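Local coordinates for protein Xaa-Pro Dipeptidase (Alteromonas macleodii, PDB 2QS8) that probably hydrolyses dipeptides, releasing the C-terminal residue, as a metal-dependent carboxypeptidase of the amidohydrolase superfamily built on a TIM barrel, at residues A[7-19]-A[26-38]. Numbering follows the deposited sequence.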
loop_
_atom_site.group_PDB
_atom_site.type_symbol
_atom_site.label_atom_id
_atom_site.label_comp_id
_atom_site.label_asym_id
_atom_site.label_seq_id
_atom_site.Cartn_x
_atom_site.Cartn_y
_atom_site.Cartn_z
ATOM N N SER A 7 13.235 13.152 57.304
ATOM C CA SER A 7 11.940 12.695 57.886
ATOM C C SER A 7 11.462 11.415 57.219
ATOM O O SER A 7 11.580 11.252 56.003
ATOM C CB SER A 7 10.879 13.788 57.729
ATOM O OG SER A 7 11.189 14.913 58.535
ATOM N N LYS A 8 10.915 10.498 58.006
ATOM C CA LYS A 8 10.442 9.223 57.483
ATOM C C LYS A 8 9.106 8.802 58.092
ATOM O O LYS A 8 8.662 9.352 59.093
ATOM C CB LYS A 8 11.488 8.137 57.754
ATOM C CG LYS A 8 12.903 8.521 57.349
ATOM C CD LYS A 8 13.875 7.367 57.543
ATOM C CE LYS A 8 15.256 7.738 57.028
ATOM N NZ LYS A 8 16.205 6.603 57.101
ATOM N N THR A 9 8.456 7.825 57.475
ATOM C CA THR A 9 7.204 7.322 57.986
ATOM C C THR A 9 7.394 5.891 58.457
ATOM O O THR A 9 8.025 5.076 57.780
ATOM C CB THR A 9 6.105 7.332 56.916
ATOM O OG1 THR A 9 5.849 8.678 56.510
ATOM C CG2 THR A 9 4.834 6.716 57.463
ATOM N N LEU A 10 6.846 5.592 59.625
ATOM C CA LEU A 10 6.937 4.246 60.165
ATOM C C LEU A 10 5.575 3.577 60.139
ATOM O O LEU A 10 4.583 4.170 60.543
ATOM C CB LEU A 10 7.443 4.265 61.613
ATOM C CG LEU A 10 7.346 2.897 62.303
ATOM C CD1 LEU A 10 8.428 1.961 61.750
ATOM C CD2 LEU A 10 7.496 3.063 63.814
ATOM N N ILE A 11 5.538 2.338 59.670
ATOM C CA ILE A 11 4.293 1.586 59.618
ATOM C C ILE A 11 4.436 0.290 60.410
ATOM O O ILE A 11 5.384 -0.474 60.205
ATOM C CB ILE A 11 3.899 1.221 58.165
ATOM C CG1 ILE A 11 3.614 2.487 57.361
ATOM C CG2 ILE A 11 2.678 0.321 58.164
ATOM C CD1 ILE A 11 3.256 2.208 55.920
ATOM N N HIS A 12 3.493 0.060 61.319
ATOM C CA HIS A 12 3.465 -1.154 62.123
ATOM C C HIS A 12 2.435 -2.049 61.462
ATOM O O HIS A 12 1.231 -1.779 61.520
ATOM C CB HIS A 12 3.041 -0.845 63.560
ATOM C CG HIS A 12 4.155 -0.363 64.436
ATOM N ND1 HIS A 12 3.934 0.149 65.698
ATOM C CD2 HIS A 12 5.497 -0.344 64.251
ATOM C CE1 HIS A 12 5.093 0.464 66.250
ATOM N NE2 HIS A 12 6.056 0.176 65.393
ATOM N N ALA A 13 2.903 -3.107 60.819
ATOM C CA ALA A 13 2.001 -4.019 60.146
ATOM C C ALA A 13 1.721 -5.289 60.956
ATOM O O ALA A 13 2.627 -6.085 61.219
ATOM C CB ALA A 13 2.559 -4.379 58.775
ATOM N N GLY A 14 0.457 -5.461 61.342
ATOM C CA GLY A 14 0.053 -6.628 62.102
ATOM C C GLY A 14 0.518 -7.854 61.356
ATOM O O GLY A 14 1.226 -8.702 61.903
ATOM N N LYS A 15 0.119 -7.934 60.093
ATOM C CA LYS A 15 0.508 -9.032 59.225
ATOM C C LYS A 15 1.052 -8.449 57.923
ATOM O O LYS A 15 0.714 -7.323 57.545
ATOM C CB LYS A 15 -0.681 -9.955 58.960
ATOM C CG LYS A 15 -1.154 -10.685 60.207
ATOM C CD LYS A 15 -2.027 -11.865 59.853
ATOM C CE LYS A 15 -2.335 -12.712 61.080
ATOM N NZ LYS A 15 -3.059 -13.959 60.691
ATOM N N LEU A 16 1.908 -9.206 57.247
ATOM C CA LEU A 16 2.501 -8.717 56.014
ATOM C C LEU A 16 2.683 -9.761 54.923
ATOM O O LEU A 16 3.361 -10.771 55.122
ATOM C CB LEU A 16 3.859 -8.078 56.303
ATOM C CG LEU A 16 4.704 -7.689 55.078
ATOM C CD1 LEU A 16 4.083 -6.477 54.400
ATOM C CD2 LEU A 16 6.136 -7.366 55.499
ATOM N N ILE A 17 2.053 -9.507 53.775
ATOM C CA ILE A 17 2.193 -10.353 52.600
ATOM C C ILE A 17 3.087 -9.457 51.740
ATOM O O ILE A 17 2.641 -8.422 51.242
ATOM C CB ILE A 17 0.835 -10.601 51.908
ATOM C CG1 ILE A 17 -0.114 -11.313 52.878
ATOM C CG2 ILE A 17 1.028 -11.447 50.654
ATOM C CD1 ILE A 17 -1.491 -11.571 52.313
ATOM N N ASP A 18 4.350 -9.835 51.587
ATOM C CA ASP A 18 5.286 -9.003 50.845
ATOM C C ASP A 18 5.357 -9.163 49.328
ATOM O O ASP A 18 5.970 -8.337 48.659
ATOM C CB ASP A 18 6.699 -9.119 51.448
ATOM C CG ASP A 18 7.370 -10.459 51.169
ATOM O OD1 ASP A 18 6.809 -11.301 50.443
ATOM O OD2 ASP A 18 8.489 -10.667 51.685
ATOM N N GLY A 19 4.746 -10.212 48.789
ATOM C CA GLY A 19 4.772 -10.404 47.352
ATOM C C GLY A 19 5.744 -11.453 46.860
ATOM O O GLY A 19 5.559 -11.997 45.775
ATOM N N SER A 26 4.340 -12.083 60.461
ATOM C CA SER A 26 3.678 -11.406 61.573
ATOM C C SER A 26 4.501 -10.275 62.180
ATOM O O SER A 26 5.717 -10.376 62.300
ATOM C CB SER A 26 3.339 -12.413 62.675
ATOM O OG SER A 26 2.459 -13.418 62.209
ATOM N N ARG A 27 3.811 -9.209 62.566
ATOM C CA ARG A 27 4.429 -8.043 63.198
ATOM C C ARG A 27 5.696 -7.572 62.512
ATOM O O ARG A 27 6.793 -8.019 62.842
ATOM C CB ARG A 27 4.722 -8.346 64.673
ATOM C CG ARG A 27 3.462 -8.590 65.513
ATOM C CD ARG A 27 3.786 -8.944 66.960
ATOM N NE ARG A 27 3.698 -10.379 67.204
ATOM C CZ ARG A 27 4.601 -11.264 66.803
ATOM N NH1 ARG A 27 5.674 -10.863 66.142
ATOM N NH2 ARG A 27 4.423 -12.554 67.045
ATOM N N ILE A 28 5.542 -6.665 61.556
ATOM C CA ILE A 28 6.687 -6.131 60.831
ATOM C C ILE A 28 6.662 -4.605 60.784
ATOM O O ILE A 28 5.601 -3.990 60.791
ATOM C CB ILE A 28 6.753 -6.700 59.372
ATOM C CG1 ILE A 28 7.439 -8.070 59.365
ATOM C CG2 ILE A 28 7.551 -5.778 58.469
ATOM C CD1 ILE A 28 6.573 -9.207 59.761
ATOM N N SER A 29 7.845 -4.005 60.757
ATOM C CA SER A 29 7.981 -2.557 60.687
ATOM C C SER A 29 8.511 -2.173 59.317
ATOM O O SER A 29 9.566 -2.650 58.893
ATOM C CB SER A 29 8.941 -2.044 61.760
ATOM O OG SER A 29 8.314 -2.000 63.029
ATOM N N ILE A 30 7.770 -1.319 58.622
ATOM C CA ILE A 30 8.160 -0.858 57.297
ATOM C C ILE A 30 8.487 0.624 57.417
ATOM O O ILE A 30 7.709 1.389 57.982
ATOM C CB ILE A 30 7.009 -1.051 56.290
ATOM C CG1 ILE A 30 6.543 -2.508 56.321
ATOM C CG2 ILE A 30 7.470 -0.660 54.892
ATOM C CD1 ILE A 30 5.268 -2.768 55.549
ATOM N N VAL A 31 9.642 1.028 56.899
ATOM C CA VAL A 31 10.034 2.427 56.982
ATOM C C VAL A 31 10.019 3.063 55.607
ATOM O O VAL A 31 10.647 2.561 54.675
ATOM C CB VAL A 31 11.441 2.582 57.602
ATOM C CG1 VAL A 31 11.706 4.035 57.929
ATOM C CG2 VAL A 31 11.551 1.750 58.847
ATOM N N ILE A 32 9.294 4.169 55.485
ATOM C CA ILE A 32 9.181 4.880 54.221
ATOM C C ILE A 32 9.944 6.198 54.248
ATOM O O ILE A 32 9.780 7.007 55.161
ATOM C CB ILE A 32 7.704 5.156 53.882
ATOM C CG1 ILE A 32 6.974 3.831 53.673
ATOM C CG2 ILE A 32 7.600 6.027 52.646
ATOM C CD1 ILE A 32 5.473 3.966 53.603
ATOM N N ASP A 33 10.786 6.393 53.239
ATOM C CA ASP A 33 11.589 7.601 53.103
ATOM C C ASP A 33 11.326 8.147 51.698
ATOM O O ASP A 33 11.795 7.590 50.700
ATOM C CB ASP A 33 13.069 7.260 53.297
ATOM C CG ASP A 33 13.969 8.478 53.218
ATOM O OD1 ASP A 33 13.552 9.567 53.663
ATOM O OD2 ASP A 33 15.103 8.342 52.718
ATOM N N GLY A 34 10.566 9.235 51.625
ATOM C CA GLY A 34 10.223 9.788 50.331
ATOM C C GLY A 34 9.245 8.829 49.666
ATOM O O GLY A 34 8.233 8.454 50.263
ATOM N N ASN A 35 9.544 8.415 48.439
ATOM C CA ASN A 35 8.672 7.491 47.722
ATOM C C ASN A 35 9.271 6.082 47.740
ATOM O O ASN A 35 8.832 5.196 47.005
ATOM C CB ASN A 35 8.480 7.968 46.281
ATOM C CG ASN A 35 9.769 7.942 45.479
ATOM O OD1 ASN A 35 10.867 7.845 46.032
ATOM N ND2 ASN A 35 9.640 8.037 44.165
ATOM N N ILE A 36 10.266 5.888 48.602
ATOM C CA ILE A 36 10.958 4.605 48.716
ATOM C C ILE A 36 10.788 3.892 50.056
ATOM O O ILE A 36 10.653 4.522 51.100
ATOM C CB ILE A 36 12.481 4.798 48.482
ATOM C CG1 ILE A 36 12.724 5.428 47.113
ATOM C CG2 ILE A 36 13.213 3.461 48.575
ATOM C CD1 ILE A 36 12.217 4.587 45.955
ATOM N N ILE A 37 10.801 2.565 50.010
ATOM C CA ILE A 37 10.732 1.749 51.212
ATOM C C ILE A 37 12.210 1.629 51.601
ATOM O O ILE A 37 12.964 0.906 50.957
ATOM C CB ILE A 37 10.152 0.350 50.912
ATOM C CG1 ILE A 37 8.695 0.479 50.463
ATOM C CG2 ILE A 37 10.257 -0.540 52.134
ATOM C CD1 ILE A 37 8.085 -0.819 49.984
ATOM N N SER A 38 12.619 2.361 52.635
ATOM C CA SER A 38 14.015 2.363 53.073
ATOM C C SER A 38 14.436 1.235 54.010
ATOM O O SER A 38 15.616 0.907 54.096
ATOM C CB SER A 38 14.355 3.702 53.726
ATOM O OG SER A 38 13.511 3.951 54.830
#
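Thr9, Ile11 and Ala13 exchange pairs of backbone hydrogen bonds with Ile32, Ile30 and Ile28, zipping strands 9-13 and 28-33 into an antiparallel pair. Among these bonds the link from Ile32 N to Thr9 O (2.8 Å) is nearly straight, at 176°. Where the chain turns the corner, Arg27 N adds a bond of 2.7 Å to Gly14 O, entering 38° above the carbonyl plane. On one face, Ser29 OG sits at the edge of the His12 ring, 3.5 Å from CD2, without bonding to it; this hydroxyl is instead gripped by Gly43 O and Ile45 N. Both ring nitrogens of His12 are also satisfied, ND1 by Tyr53 OH and NE2 by Ile45 O, which fixes the ring's rotation. Beside them Leu10 CD1 lies 4.0 Å from Ser29 CB, while the extended Lys8 chain slants past Val31, with Lys8 CD 4.0 Å from Val31 CG1. The opposite face is lined mainly by Ile11, Ala13, Ile28, Ile30 and Ile32, with Thr9 at one end. Ile11 and Ile32 meet through their CD1 methyls (3.7 Å), their outer chains extended. Leu16, past the corner, folds back over this face: with CG anti to the backbone N (chi1 172°), it sets CD2 3.7 Å from Ile28 CG2 and CD1 near Ile30 CD1. The pair belongs to the small β-domain beside the barrel, where strand 52-56 runs parallel to 9-13 along its other edge, strand 36-42 flanks 28-33, and Val61 of strand 60-67 packs on Ala13 and Leu16.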